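Local coordinates for protein genome packaging NTPase B204 (Sulfolobus turreted icosahedral virus 2, PDB 4KFS) that probably hydrolyses nucleoside triphosphates through a P-loop ATPase domain to drive packaging of the viral genome into the capsid, at residues Y19-Y24 / S48-F53; V99-E104 / G132-T137. All blocks are in the same frame, centred on the assembly; numbering follows the deposited sequence.

How the contacts relate
Contact 2 is the core of the pair: strands 98-102 and 131-137 run parallel in the middle of the central sheet, joined by backbone hydrogen bonds and flanked by aliphatic side chains. Contact 1 lies farther out and is partly buried, where the nucleotide-side end of helix 17-31 meets the loop between strands 35-40 and 55-56, and it mixes a salt bridge with aromatic packing on a lysine chain. The two meet where Ile21 of that helix packs on Ile101, and where the Tyr50 ring packs on the Asp103 carboxylate and acidic Glu49 comes near it, two like charges close together. Apolar side chains therefore prevail on both sheet faces, while charged groups collect at its carboxyl end.

Contact 1. Residues Y19-Y24 / S48-F53; sequences YLIKHY and SEYSKF. With AMP (adenosine monophosphate), chain C.
A helix-to-loop contact centred on Lys22 joins the early turns of helix 17-31, just beyond the probable Walker A loop, to the loop segment 48-53, a type I turn followed by a short 3-10 segment. The lysine chain is extended beyond CG and crosses the aromatic side chains at about a right angle. Its CE lies over one face of the Tyr50 ring in a CH-pi contact. Its CG packs 3.7 Å from Phe53 CZ. Lys22 NZ donates to Glu49 OE1 at 2.9 Å, a salt bridge that takes the anti lone pair of that oxygen, on the side away from OE2. Glu49 reaches it with CG anti to the backbone N (chi1 180°) and an extended chain. Deeper in, Ile21 CD1 meets Tyr50 OH at 3.4 Å. Tyr19 serves the ligand instead: its N donates to AMP O3P at 2.8 Å, and one ring face lies against the adenine, while His23 ND1 sits over the opposite face. The 48-53 loop is held to strand 35-40 by a hydrogen bond from Tyr50 N to Asp40, and Tyr50 packs on Ile38 of that strand while Phe53 reaches Ile26 farther along the helix.

Contact 2. Residues V99-E104 / G132-T137; sequences VLIIDE and GLILST
Leu100 and Leu133 lie side by side and point the same way from two neighbouring parallel strands, their CD2 methyls 3.8 Å apart. Ile102 and Leu135 repeat the arrangement farther along the same face, where Leu135 CD2 approaches Ile102 CB at 3.9 Å. With CG anti to the carbonyl carbon (chi1 -57°) and an extended chi2, Leu135 turns this methyl towards the isoleucine. On the other face, Val99 and Ile134 cross obliquely: Val99 CG1 touches both CG1 and CD1 of Ile134, and helix 17-31 covers this side through Leu29 and Phe25. Between the two layers runs the parallel ladder. Leu100 N donates to Gly132 O and Ile102 N to Ile134 O, both nearly straight. Leu100 O and Ile102 O receive the amides of Ile134 and Ser136 in return. Past the last bridge the pairing passes to a side chain, as Ser136 OG donates to Asp103 O at 2.6 Å. The hydroxyl lies between the backbone N and the carbonyl carbon (chi1 77°), tilted from the plane of the accepting carbonyl. This bond ties down the chain just where strand 98-102 ends. Asp103 follows four hydrophobic residues and precedes Glu104, consistent with the Walker B motif of P-loop NTPases. The contact thus changes from aliphatic packing to polar bonding towards the bound AMP, where Ser136 also touches Lys17 of the probable Walker A loop.

Contact 1. Residues Y19-Y24 / S48-F53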
ATOM      1  N   TYR A  19      -3.978  10.327  -5.504  1.00 24.28           N
ATOM      2  CA  TYR A  19      -5.258  10.534  -6.167  1.00 25.73           C
ATOM      3  C   TYR A  19      -5.942   9.200  -6.422  1.00 26.07           C
ATOM      4  O   TYR A  19      -7.148   9.071  -6.255  1.00 21.94           O
ATOM      5  CB  TYR A  19      -5.062  11.299  -7.480  1.00 29.05           C
ATOM      6  CG  TYR A  19      -6.345  11.830  -8.090  1.00 30.42           C
ATOM      7  CD1 TYR A  19      -6.824  13.096  -7.759  1.00 35.45           C
ATOM      8  CD2 TYR A  19      -7.077  11.065  -8.996  1.00 25.74           C
ATOM      9  CE1 TYR A  19      -8.000  13.588  -8.313  1.00 31.75           C
ATOM     10  CE2 TYR A  19      -8.250  11.545  -9.557  1.00 33.03           C
ATOM     11  CZ  TYR A  19      -8.709  12.807  -9.210  1.00 37.80           C
ATOM     12  OH  TYR A  19      -9.872  13.288  -9.771  1.00 39.82           O
ATOM     13  N   LEU A  20      -5.157   8.200  -6.813  1.00 21.29           N
ATOM     14  CA  LEU A  20      -5.691   6.875  -7.075  1.00 22.13           C
ATOM     15  C   LEU A  20      -6.218   6.217  -5.785  1.00 24.71           C
ATOM     16  O   LEU A  20      -7.246   5.546  -5.787  1.00 24.76           O
ATOM     17  CB  LEU A  20      -4.605   6.011  -7.722  1.00 26.08           C
ATOM     18  CG  LEU A  20      -4.957   4.569  -8.073  1.00 29.56           C
ATOM     19  CD1 LEU A  20      -6.096   4.549  -9.090  1.00 23.59           C
ATOM     20  CD2 LEU A  20      -3.731   3.845  -8.609  1.00 23.59           C
ATOM     21  N   ILE A  21      -5.497   6.410  -4.689  1.00 17.81           N
ATOM     22  CA  ILE A  21      -5.928   5.900  -3.391  1.00 24.60           C
ATOM     23  C   ILE A  21      -7.206   6.597  -2.919  1.00 23.13           C
ATOM     24  O   ILE A  21      -8.112   5.955  -2.407  1.00 23.66           O
ATOM     25  CB  ILE A  21      -4.850   6.105  -2.323  1.00 23.30           C
ATOM     26  CG1 ILE A  21      -3.517   5.519  -2.784  1.00 29.26           C
ATOM     27  CG2 ILE A  21      -5.284   5.482  -1.002  1.00 24.19           C
ATOM     28  CD1 ILE A  21      -2.363   5.826  -1.839  1.00 29.59           C
ATOM     29  N   LYS A  22      -7.269   7.909  -3.110  1.00 25.96           N
ATOM     30  CA  LYS A  22      -8.387   8.709  -2.599  1.00 29.10           C
ATOM     31  C   LYS A  22      -9.668   8.639  -3.423  1.00 28.55           C
ATOM     32  O   LYS A  22     -10.761   8.815  -2.888  1.00 29.16           O
ATOM     33  CB  LYS A  22      -7.975  10.171  -2.437  1.00 27.18           C
ATOM     34  CG  LYS A  22      -6.974  10.408  -1.321  1.00 29.38           C
ATOM     35  CD  LYS A  22      -6.373  11.806  -1.406  1.00 30.85           C
ATOM     36  CE  LYS A  22      -5.191  11.956  -0.447  1.00 35.82           C
ATOM     37  NZ  LYS A  22      -4.346  13.152  -0.738  1.00 38.59           N
ATOM     38  N   HIS A  23      -9.547   8.403  -4.721  1.00 27.26           N
ATOM     39  CA  HIS A  23     -10.713   8.517  -5.585  1.00 30.47           C
ATOM     40  C   HIS A  23     -11.024   7.218  -6.297  1.00 32.11           C
ATOM     41  O   HIS A  23     -12.012   7.118  -7.025  1.00 32.26           O
ATOM     42  CB  HIS A  23     -10.548   9.670  -6.577  1.00 32.17           C
ATOM     43  CG  HIS A  23     -10.540  11.019  -5.928  1.00 34.01           C
ATOM     44  ND1 HIS A  23      -9.427  11.831  -5.905  1.00 35.65           N
ATOM     45  CD2 HIS A  23     -11.506  11.691  -5.256  1.00 35.51           C
ATOM     46  CE1 HIS A  23      -9.710  12.950  -5.262  1.00 34.62           C
ATOM     47  NE2 HIS A  23     -10.963  12.888  -4.852  1.00 38.50           N
ATOM     48  N   TYR A  24     -10.178   6.219  -6.091  1.00 29.39           N
ATOM     49  CA  TYR A  24     -10.530   4.874  -6.523  1.00 33.78           C
ATOM     50  C   TYR A  24     -10.608   3.894  -5.359  1.00 30.76           C
ATOM     51  O   TYR A  24     -11.701   3.498  -4.962  1.00 33.71           O
ATOM     52  CB  TYR A  24      -9.580   4.320  -7.578  1.00 28.84           C
ATOM     53  CG  TYR A  24      -9.943   2.902  -7.953  1.00 31.84           C
ATOM     54  CD1 TYR A  24     -11.018   2.645  -8.802  1.00 36.86           C
ATOM     55  CD2 TYR A  24      -9.231   1.818  -7.448  1.00 33.14           C
ATOM     56  CE1 TYR A  24     -11.366   1.347  -9.148  1.00 38.60           C
ATOM     57  CE2 TYR A  24      -9.570   0.517  -7.783  1.00 35.79           C
ATOM     58  CZ  TYR A  24     -10.640   0.286  -8.634  1.00 45.46           C
ATOM     59  OH  TYR A  24     -10.980  -1.006  -8.973  1.00 50.37           O
ATOM     60  N   SER A  48      -4.466  15.286   9.165  1.00 46.92           N
ATOM     61  CA  SER A  48      -3.751  14.272   8.402  1.00 42.89           C
ATOM     62  C   SER A  48      -4.263  14.307   6.976  1.00 43.19           C
ATOM     63  O   SER A  48      -5.437  14.602   6.740  1.00 39.73           O
ATOM     64  CB  SER A  48      -3.995  12.874   8.978  1.00 39.28           C
ATOM     65  OG  SER A  48      -3.325  12.668  10.213  1.00 45.91           O
ATOM     66  N   GLU A  49      -3.373  14.004   6.035  1.00 44.25           N
ATOM     67  CA  GLU A  49      -3.725  13.899   4.626  1.00 40.36           C
ATOM     68  C   GLU A  49      -5.015  13.115   4.421  1.00 36.98           C
ATOM     69  O   GLU A  49      -5.865  13.512   3.633  1.00 34.07           O
ATOM     70  CB  GLU A  49      -2.580  13.245   3.843  1.00 41.79           C
ATOM     71  CG  GLU A  49      -2.857  13.091   2.354  1.00 44.01           C
ATOM     72  CD  GLU A  49      -1.648  12.605   1.570  1.00 47.91           C
ATOM     73  OE1 GLU A  49      -1.710  12.621   0.327  1.00 49.74           O
ATOM     74  OE2 GLU A  49      -0.641  12.199   2.191  1.00 52.43           O
ATOM     75  N   TYR A  50      -5.178  12.019   5.154  1.00 32.61           N
ATOM     76  CA  TYR A  50      -6.371  11.190   4.981  1.00 32.84           C
ATOM     77  C   TYR A  50      -7.472  11.368   6.044  1.00 30.30           C
ATOM     78  O   TYR A  50      -8.396  10.556   6.116  1.00 28.81           O
ATOM     79  CB  TYR A  50      -5.979   9.724   4.870  1.00 31.17           C
ATOM     80  CG  TYR A  50      -5.186   9.388   3.628  1.00 31.90           C
ATOM     81  CD1 TYR A  50      -5.815   8.879   2.502  1.00 30.07           C
ATOM     82  CD2 TYR A  50      -3.806   9.564   3.587  1.00 35.09           C
ATOM     83  CE1 TYR A  50      -5.099   8.559   1.366  1.00 33.79           C
ATOM     84  CE2 TYR A  50      -3.077   9.245   2.450  1.00 34.23           C
ATOM     85  CZ  TYR A  50      -3.731   8.743   1.345  1.00 35.12           C
ATOM     86  OH  TYR A  50      -3.023   8.426   0.207  1.00 35.45           O
ATOM     87  N   SER A  51      -7.386  12.433   6.839  1.00 27.94           N
ATOM     88  CA  SER A  51      -8.379  12.712   7.894  1.00 32.89           C
ATOM     89  C   SER A  51      -9.846  12.633   7.460  1.00 31.04           C
ATOM     90  O   SER A  51     -10.700  12.204   8.235  1.00 30.01           O
ATOM     91  CB  SER A  51      -8.140  14.092   8.508  1.00 35.77           C
ATOM     92  OG  SER A  51      -6.814  14.218   8.968  1.00 40.44           O
ATOM     93  N   LYS A  52     -10.144  13.044   6.231  1.00 27.79           N
ATOM     94  CA  LYS A  52     -11.538  13.093   5.787  1.00 30.30           C
ATOM     95  C   LYS A  52     -12.137  11.701   5.569  1.00 31.00           C
ATOM     96  O   LYS A  52     -13.355  11.537   5.522  1.00 30.62           O
ATOM     97  CB  LYS A  52     -11.684  13.949   4.520  1.00 33.45           C
ATOM     98  CG  LYS A  52     -11.939  13.156   3.219  1.00 38.57           C
ATOM     99  CD  LYS A  52     -13.431  13.150   2.839  1.00 42.22           C
ATOM    100  CE  LYS A  52     -13.784  11.979   1.923  1.00 38.91           C
ATOM    101  NZ  LYS A  52     -15.217  11.558   2.043  1.00 40.37           N
ATOM    102  N   PHE A  53     -11.280  10.695   5.455  1.00 27.74           N
ATOM    103  CA  PHE A  53     -11.731   9.376   5.023  1.00 31.75           C
ATOM    104  C   PHE A  53     -12.022   8.386   6.149  1.00 28.20           C
ATOM    105  O   PHE A  53     -12.327   7.225   5.890  1.00 27.97           O
ATOM    106  CB  PHE A  53     -10.725   8.771   4.037  1.00 30.55           C
ATOM    107  CG  PHE A  53     -10.446   9.649   2.846  1.00 26.40           C
ATOM    108  CD1 PHE A  53     -11.263   9.604   1.733  1.00 34.16           C
ATOM    109  CD2 PHE A  53      -9.368  10.513   2.845  1.00 27.91           C
ATOM    110  CE1 PHE A  53     -11.011  10.407   0.632  1.00 31.99           C
ATOM    111  CE2 PHE A  53      -9.112  11.324   1.754  1.00 35.84           C
ATOM    112  CZ  PHE A  53      -9.937  11.269   0.646  1.00 35.17           C
TER
HETATM  113  P   AMP C 301      -0.623  12.833  -6.393  1.00 45.12           P
HETATM  114  O1P AMP C 301       0.525  11.997  -6.912  1.00 34.75           O
HETATM  115  O2P AMP C 301      -0.379  13.705  -5.181  1.00 43.30           O
HETATM  116  O3P AMP C 301      -1.838  11.966  -6.162  1.00 38.11           O
HETATM  117  O5' AMP C 301      -1.216  13.726  -7.573  1.00 43.20           O
HETATM  118  C5' AMP C 301      -2.614  13.790  -7.801  1.00 44.77           C
HETATM  119  C4' AMP C 301      -3.029  15.142  -8.328  1.00 46.02           C
HETATM  120  O4' AMP C 301      -3.194  15.072  -9.763  1.00 44.13           O
HETATM  121  C3' AMP C 301      -4.370  15.657  -7.833  1.00 47.95           C
HETATM  122  O3' AMP C 301      -4.300  16.235  -6.541  1.00 52.64           O
HETATM  123  C2' AMP C 301      -4.789  16.637  -8.927  1.00 49.15           C
HETATM  124  O2' AMP C 301      -4.182  17.905  -8.727  1.00 59.05           O
HETATM  125  C1' AMP C 301      -4.175  15.999 -10.178  1.00 46.82           C
HETATM  126  N9  AMP C 301      -5.185  15.295 -10.993  1.00 48.87           N
HETATM  127  C8  AMP C 301      -6.233  15.902 -11.592  1.00 47.69           C
HETATM  128  N7  AMP C 301      -6.994  15.011 -12.278  1.00 44.03           N
HETATM  129  C5  AMP C 301      -6.425  13.803 -12.129  1.00 36.64           C
HETATM  130  C6  AMP C 301      -6.740  12.437 -12.600  1.00 35.68           C
HETATM  131  N6  AMP C 301      -7.822  12.209 -13.381  1.00 42.58           N
HETATM  132  N1  AMP C 301      -5.914  11.441 -12.227  1.00 28.71           N
HETATM  133  C2  AMP C 301      -4.840  11.697 -11.446  1.00 32.24           C
HETATM  134  N3  AMP C 301      -4.489  12.903 -10.969  1.00 29.31           N
HETATM  135  C4  AMP C 301      -5.232  13.988 -11.282  1.00 34.38           C

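Contact 2. Residues V99-E104 / G132-T137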
ATOM      1  N   VAL A  99      -8.500  -3.612   4.869  1.00 18.30           N
ATOM      2  CA  VAL A  99      -7.333  -3.162   4.141  1.00 18.28           C
ATOM      3  C   VAL A  99      -6.517  -2.198   4.985  1.00 15.97           C
ATOM      4  O   VAL A  99      -7.019  -1.182   5.450  1.00 18.68           O
ATOM      5  CB  VAL A  99      -7.709  -2.472   2.817  1.00 20.23           C
ATOM      6  CG1 VAL A  99      -6.438  -2.094   2.049  1.00 17.75           C
ATOM      7  CG2 VAL A  99      -8.593  -3.381   1.973  1.00 20.48           C
ATOM      8  N   LEU A 100      -5.256  -2.531   5.193  1.00 17.12           N
ATOM      9  CA  LEU A 100      -4.336  -1.618   5.853  1.00 18.18           C
ATOM     10  C   LEU A 100      -3.602  -0.783   4.805  1.00 19.20           C
ATOM     11  O   LEU A 100      -2.800  -1.311   4.015  1.00 16.34           O
ATOM     12  CB  LEU A 100      -3.345  -2.393   6.710  1.00 18.05           C
ATOM     13  CG  LEU A 100      -2.240  -1.583   7.386  1.00 21.10           C
ATOM     14  CD1 LEU A 100      -2.806  -0.475   8.281  1.00 20.36           C
ATOM     15  CD2 LEU A 100      -1.338  -2.528   8.191  1.00 24.07           C
ATOM     16  N   ILE A 101      -3.890   0.517   4.803  1.00 16.29           N
ATOM     17  CA  ILE A 101      -3.327   1.453   3.832  1.00 18.56           C
ATOM     18  C   ILE A 101      -2.151   2.228   4.433  1.00 22.16           C
ATOM     19  O   ILE A 101      -2.299   2.947   5.423  1.00 22.62           O
ATOM     20  CB  ILE A 101      -4.408   2.450   3.337  1.00 19.11           C
ATOM     21  CG1 ILE A 101      -5.621   1.687   2.789  1.00 16.03           C
ATOM     22  CG2 ILE A 101      -3.822   3.431   2.320  1.00 19.17           C
ATOM     23  CD1 ILE A 101      -6.725   2.585   2.233  1.00 20.49           C
ATOM     24  N   ILE A 102      -0.973   2.057   3.853  1.00 19.77           N
ATOM     25  CA  ILE A 102       0.226   2.703   4.367  1.00 19.08           C
ATOM     26  C   ILE A 102       0.841   3.625   3.312  1.00 20.54           C
ATOM     27  O   ILE A 102       1.481   3.151   2.356  1.00 15.28           O
ATOM     28  CB  ILE A 102       1.245   1.654   4.805  1.00 18.85           C
ATOM     29  CG1 ILE A 102       0.577   0.642   5.737  1.00 20.16           C
ATOM     30  CG2 ILE A 102       2.425   2.308   5.495  1.00 22.51           C
ATOM     31  CD1 ILE A 102       1.552  -0.297   6.423  1.00 24.13           C
ATOM     32  N   ASP A 103       0.658   4.938   3.478  1.00 20.32           N
ATOM     33  CA  ASP A 103       1.076   5.884   2.432  1.00 28.98           C
ATOM     34  C   ASP A 103       2.590   6.158   2.316  1.00 30.86           C
ATOM     35  O   ASP A 103       3.073   6.497   1.239  1.00 37.40           O
ATOM     36  CB  ASP A 103       0.259   7.192   2.450  1.00 34.78           C
ATOM     37  CG  ASP A 103       0.383   7.957   3.755  1.00 39.58           C
ATOM     38  OD1 ASP A 103       1.352   7.717   4.507  1.00 41.08           O
ATOM     39  OD2 ASP A 103      -0.489   8.818   4.024  1.00 42.12           O
ATOM     40  N   GLU A 104       3.343   6.011   3.399  1.00 31.52           N
ATOM     41  CA  GLU A 104       4.798   6.120   3.277  1.00 34.17           C
ATOM     42  C   GLU A 104       5.416   4.806   3.715  1.00 25.90           C
ATOM     43  O   GLU A 104       5.955   4.684   4.817  1.00 31.28           O
ATOM     44  CB  GLU A 104       5.338   7.315   4.071  1.00 35.02           C
ATOM     45  CG  GLU A 104       4.623   8.628   3.719  1.00 42.41           C
ATOM     46  CD  GLU A 104       5.344   9.870   4.218  1.00 51.66           C
ATOM     47  OE1 GLU A 104       6.523   9.763   4.614  1.00 55.00           O
ATOM     48  OE2 GLU A 104       4.735  10.960   4.210  1.00 52.97           O
ATOM     49  N   GLY A 132      -5.691  -7.029   4.040  1.00 20.61           N
ATOM     50  CA  GLY A 132      -5.058  -6.613   2.798  1.00 17.55           C
ATOM     51  C   GLY A 132      -4.059  -5.499   3.079  1.00 18.01           C
ATOM     52  O   GLY A 132      -4.090  -4.885   4.154  1.00 20.41           O
ATOM     53  N   LEU A 133      -3.169  -5.235   2.130  1.00 15.04           N
ATOM     54  CA  LEU A 133      -2.237  -4.118   2.241  1.00 14.50           C
ATOM     55  C   LEU A 133      -2.233  -3.279   0.976  1.00 21.05           C
ATOM     56  O   LEU A 133      -2.202  -3.811  -0.140  1.00 18.46           O
ATOM     57  CB  LEU A 133      -0.812  -4.604   2.478  1.00 20.38           C
ATOM     58  CG  LEU A 133      -0.342  -5.175   3.808  1.00 21.14           C
ATOM     59  CD1 LEU A 133       1.048  -5.754   3.579  1.00 18.88           C
ATOM     60  CD2 LEU A 133      -0.282  -4.108   4.894  1.00 18.13           C
ATOM     61  N   ILE A 134      -2.267  -1.966   1.156  1.00 16.65           N
ATOM     62  CA  ILE A 134      -1.953  -1.045   0.082  1.00 16.75           C
ATOM     63  C   ILE A 134      -0.752  -0.220   0.540  1.00 19.61           C
ATOM     64  O   ILE A 134      -0.835   0.550   1.508  1.00 17.93           O
ATOM     65  CB  ILE A 134      -3.151  -0.137  -0.241  1.00 19.89           C
ATOM     66  CG1 ILE A 134      -4.313  -0.969  -0.794  1.00 16.60           C
ATOM     67  CG2 ILE A 134      -2.736   0.934  -1.214  1.00 19.48           C
ATOM     68  CD1 ILE A 134      -5.593  -0.174  -1.054  1.00 23.27           C
ATOM     69  N   LEU A 135       0.376  -0.420  -0.128  1.00 15.26           N
ATOM     70  CA  LEU A 135       1.618   0.240   0.237  1.00 15.49           C
ATOM     71  C   LEU A 135       1.992   1.217  -0.857  1.00 18.54           C
ATOM     72  O   LEU A 135       2.010   0.846  -2.029  1.00 21.31           O
ATOM     73  CB  LEU A 135       2.745  -0.778   0.376  1.00 18.73           C
ATOM     74  CG  LEU A 135       2.623  -1.956   1.337  1.00 22.63           C
ATOM     75  CD1 LEU A 135       3.939  -2.716   1.368  1.00 18.99           C
ATOM     76  CD2 LEU A 135       2.224  -1.490   2.736  1.00 18.82           C
ATOM     77  N   SER A 136       2.297   2.462  -0.510  1.00 17.76           N
ATOM     78  CA  SER A 136       2.738   3.381  -1.565  1.00 24.12           C
ATOM     79  C   SER A 136       4.130   3.907  -1.274  1.00 23.97           C
ATOM     80  O   SER A 136       4.537   4.025  -0.110  1.00 22.87           O
ATOM     81  CB  SER A 136       1.739   4.521  -1.813  1.00 25.99           C
ATOM     82  OG  SER A 136       1.818   5.523  -0.814  1.00 35.01           O
ATOM     83  N   THR A 137       4.871   4.172  -2.339  1.00 21.63           N
ATOM     84  CA  THR A 137       6.216   4.701  -2.215  1.00 22.14           C
ATOM     85  C   THR A 137       6.567   5.554  -3.419  1.00 20.22           C
ATOM     86  O   THR A 137       5.948   5.438  -4.470  1.00 20.70           O
ATOM     87  CB  THR A 137       7.257   3.580  -2.027  1.00 17.96           C
ATOM     88  OG1 THR A 137       8.571   4.149  -1.976  1.00 28.18           O
ATOM     89  CG2 THR A 137       7.191   2.570  -3.166  1.00 23.25           C
TER